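Local structure of carbonic anhydrase (Sordaria macrospora, 4O1K) at residues A[105-110]-A[187-192]. The protein is a zinc-dependent beta-class carbonic anhydrase, an enzyme that catalyses the reversible hydration of carbon dioxide to bicarbonate. Residues are numbered along the deposited sequence; the frame is centred on the assembly and turned at random.
Sequences KHIVVC and GFPVIH
His192 reaches across to its neighbouring strand through its imidazole edge: NE2 lies 3.0 Å from ND1 of His106 in a hydrogen bond whose proton either nitrogen could supply. The two rings meet at their edges, neither lying over the other, with their planes at 35°, and Val108 CG2 sits 4.0 Å from CD2 of the same His192 ring. The His192 side chain swings beside its own backbone N and leans back along the strand toward His106, whose ring also stacks on Tyr51. With an alanine at His106, NE2 of His192 would probably lose this partner, the His192 ring would be freer to turn, and Tyr51 would lose its stacking mate. Lys105 closes the other end: two kinks in its chain (chi2 76°) carry NZ over one face of Phe188, 4.2 Å from the ring centroid, a cation-pi contact. Between these ends the strands run parallel, their short-segment axes at 16° to each other, as adjacent inner strands of the beta-carbonic anhydrase fold, 106-112 at the centre of the mixed sheet and 190-197 beside it; helix 154-174 packs on the face bearing Ile107 and Ile191. Register is fixed by alternating backbone bonds: Val190 N to Lys105 O, Ile107 N to Val190 O (2.9 Å), His192 N to Ile107 O and Val109 N to His192 O. On that helix-covered face Ile107 reaches back beside the cis-proline, its CD1 3.9 Å from CG of Pro189.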
ATOM      1  N   LYS A 105       5.297  16.589  19.715  1.00 28.98           N
ATOM      2  CA  LYS A 105       6.582  17.270  19.868  1.00 32.78           C
ATOM      3  C   LYS A 105       7.769  16.357  19.579  1.00 32.43           C
ATOM      4  O   LYS A 105       8.890  16.836  19.308  1.00 32.31           O
ATOM      5  CB  LYS A 105       6.725  17.823  21.291  1.00 38.93           C
ATOM      6  CG  LYS A 105       6.276  19.269  21.464  1.00 47.15           C
ATOM      7  CD  LYS A 105       4.789  19.435  21.496  1.00 54.48           C
ATOM      8  CE  LYS A 105       4.445  20.691  22.304  1.00 60.15           C
ATOM      9  NZ  LYS A 105       5.177  21.876  21.763  1.00 64.55           N
ATOM     10  N   HIS A 106       7.522  15.047  19.636  1.00 32.92           N
ATOM     11  CA  HIS A 106       8.566  14.054  19.467  1.00 30.85           C
ATOM     12  C   HIS A 106       8.073  12.917  18.575  1.00 31.97           C
ATOM     13  O   HIS A 106       6.916  12.507  18.657  1.00 30.39           O
ATOM     14  CB  HIS A 106       8.944  13.456  20.829  1.00 33.96           C
ATOM     15  CG  HIS A 106       9.406  14.468  21.828  1.00 38.29           C
ATOM     16  ND1 HIS A 106      10.704  14.930  21.868  1.00 40.80           N
ATOM     17  CD2 HIS A 106       8.746  15.097  22.833  1.00 40.97           C
ATOM     18  CE1 HIS A 106      10.823  15.807  22.857  1.00 39.71           C
ATOM     19  NE2 HIS A 106       9.650  15.928  23.455  1.00 34.36           N
ATOM     20  N   ILE A 107       8.956  12.394  17.729  1.00 34.95           N
ATOM     21  CA  ILE A 107       8.652  11.140  17.035  1.00 27.18           C
ATOM     22  C   ILE A 107       9.799  10.199  17.380  1.00 27.58           C
ATOM     23  O   ILE A 107      10.944  10.558  17.217  1.00 28.20           O
ATOM     24  CB  ILE A 107       8.588  11.321  15.525  1.00 27.48           C
ATOM     25  CG1 ILE A 107       7.477  12.303  15.140  1.00 28.22           C
ATOM     26  CG2 ILE A 107       8.266   9.960  14.841  1.00 26.96           C
ATOM     27  CD1 ILE A 107       7.342  12.542  13.613  1.00 34.78           C
ATOM     28  N   VAL A 108       9.495   9.018  17.909  1.00 27.39           N
ATOM     29  CA  VAL A 108      10.537   8.068  18.308  1.00 22.38           C
ATOM     30  C   VAL A 108      10.341   6.851  17.423  1.00 23.06           C
ATOM     31  O   VAL A 108       9.214   6.389  17.300  1.00 26.65           O
ATOM     32  CB  VAL A 108      10.262   7.579  19.734  1.00 29.27           C
ATOM     33  CG1 VAL A 108      11.179   6.396  20.076  1.00 30.94           C
ATOM     34  CG2 VAL A 108      10.410   8.747  20.750  1.00 26.11           C
ATOM     35  N   VAL A 109      11.417   6.345  16.829  1.00 22.47           N
ATOM     36  CA  VAL A 109      11.396   5.006  16.236  1.00 25.57           C
ATOM     37  C   VAL A 109      12.157   4.159  17.227  1.00 23.88           C
ATOM     38  O   VAL A 109      13.322   4.442  17.516  1.00 25.78           O
ATOM     39  CB  VAL A 109      12.126   4.966  14.889  1.00 24.54           C
ATOM     40  CG1 VAL A 109      12.242   3.523  14.385  1.00 26.62           C
ATOM     41  CG2 VAL A 109      11.360   5.792  13.873  1.00 26.90           C
ATOM     42  N   CYS A 110      11.495   3.135  17.765  1.00 22.71           N
ATOM     43  CA  CYS A 110      12.142   2.289  18.762  1.00 25.04           C
ATOM     44  C   CYS A 110      12.281   0.886  18.226  1.00 28.63           C
ATOM     45  O   CYS A 110      11.268   0.215  17.959  1.00 28.88           O
ATOM     46  CB  CYS A 110      11.316   2.255  20.043  1.00 27.25           C
ATOM     47  SG  CYS A 110      12.227   1.484  21.432  1.00 32.72           S
ATOM     48  N   GLY A 187      10.210  24.215  14.824  1.00 45.52           N
ATOM     49  CA  GLY A 187      11.332  23.628  15.540  1.00 45.68           C
ATOM     50  C   GLY A 187      10.976  22.290  16.174  1.00 46.34           C
ATOM     51  O   GLY A 187      11.787  21.690  16.898  1.00 48.78           O
ATOM     52  N   PHE A 188       9.753  21.827  15.919  1.00 40.24           N
ATOM     53  CA  PHE A 188       9.324  20.495  16.360  1.00 38.54           C
ATOM     54  C   PHE A 188       8.510  19.843  15.240  1.00 33.40           C
ATOM     55  O   PHE A 188       8.056  20.545  14.335  1.00 36.40           O
ATOM     56  CB  PHE A 188       8.568  20.552  17.706  1.00 41.02           C
ATOM     57  CG  PHE A 188       7.207  21.216  17.658  1.00 43.91           C
ATOM     58  CD1 PHE A 188       7.008  22.449  18.260  1.00 48.14           C
ATOM     59  CD2 PHE A 188       6.109  20.566  17.095  1.00 43.89           C
ATOM     60  CE1 PHE A 188       5.761  23.050  18.247  1.00 51.28           C
ATOM     61  CE2 PHE A 188       4.864  21.165  17.069  1.00 47.50           C
ATOM     62  CZ  PHE A 188       4.688  22.404  17.646  1.00 51.08           C
ATOM     63  N   PRO A 189       8.333  18.500  15.268  1.00 33.49           N
ATOM     64  CA  PRO A 189       8.860  17.517  16.218  1.00 34.31           C
ATOM     65  C   PRO A 189      10.332  17.232  16.007  1.00 36.07           C
ATOM     66  O   PRO A 189      10.878  17.448  14.921  1.00 34.90           O
ATOM     67  CB  PRO A 189       8.055  16.248  15.891  1.00 36.11           C
ATOM     68  CG  PRO A 189       7.718  16.386  14.440  1.00 37.20           C
ATOM     69  CD  PRO A 189       7.440  17.872  14.273  1.00 36.42           C
ATOM     70  N   VAL A 190      10.986  16.754  17.057  1.00 32.97           N
ATOM     71  CA  VAL A 190      12.319  16.230  16.868  1.00 32.63           C
ATOM     72  C   VAL A 190      12.215  14.711  16.864  1.00 30.67           C
ATOM     73  O   VAL A 190      11.287  14.117  17.438  1.00 33.90           O
ATOM     74  CB  VAL A 190      13.320  16.734  17.921  1.00 45.72           C
ATOM     75  CG1 VAL A 190      13.512  18.259  17.787  1.00 48.96           C
ATOM     76  CG2 VAL A 190      12.854  16.374  19.317  1.00 47.73           C
ATOM     77  N   ILE A 191      13.176  14.099  16.213  1.00 30.16           N
ATOM     78  CA  ILE A 191      13.136  12.677  15.955  1.00 30.85           C
ATOM     79  C   ILE A 191      14.184  11.937  16.763  1.00 35.42           C
ATOM     80  O   ILE A 191      15.339  12.390  16.850  1.00 37.14           O
ATOM     81  CB  ILE A 191      13.384  12.472  14.480  1.00 37.42           C
ATOM     82  CG1 ILE A 191      12.065  12.657  13.746  1.00 44.17           C
ATOM     83  CG2 ILE A 191      13.947  11.106  14.196  1.00 40.33           C
ATOM     84  CD1 ILE A 191      12.224  12.580  12.323  1.00 47.59           C
ATOM     85  N   HIS A 192      13.790  10.802  17.341  1.00 30.35           N
ATOM     86  CA  HIS A 192      14.704  10.001  18.148  1.00 32.27           C
ATOM     87  C   HIS A 192      14.739   8.578  17.640  1.00 32.13           C
ATOM     88  O   HIS A 192      13.713   8.059  17.181  1.00 30.81           O
ATOM     89  CB  HIS A 192      14.240   9.944  19.592  1.00 37.22           C
ATOM     90  CG  HIS A 192      13.895  11.270  20.178  1.00 39.13           C
ATOM     91  ND1 HIS A 192      14.811  12.047  20.859  1.00 44.44           N
ATOM     92  CD2 HIS A 192      12.718  11.937  20.237  1.00 42.88           C
ATOM     93  CE1 HIS A 192      14.216  13.150  21.283  1.00 42.93           C
ATOM     94  NE2 HIS A 192      12.945  13.103  20.927  1.00 41.37           N
TER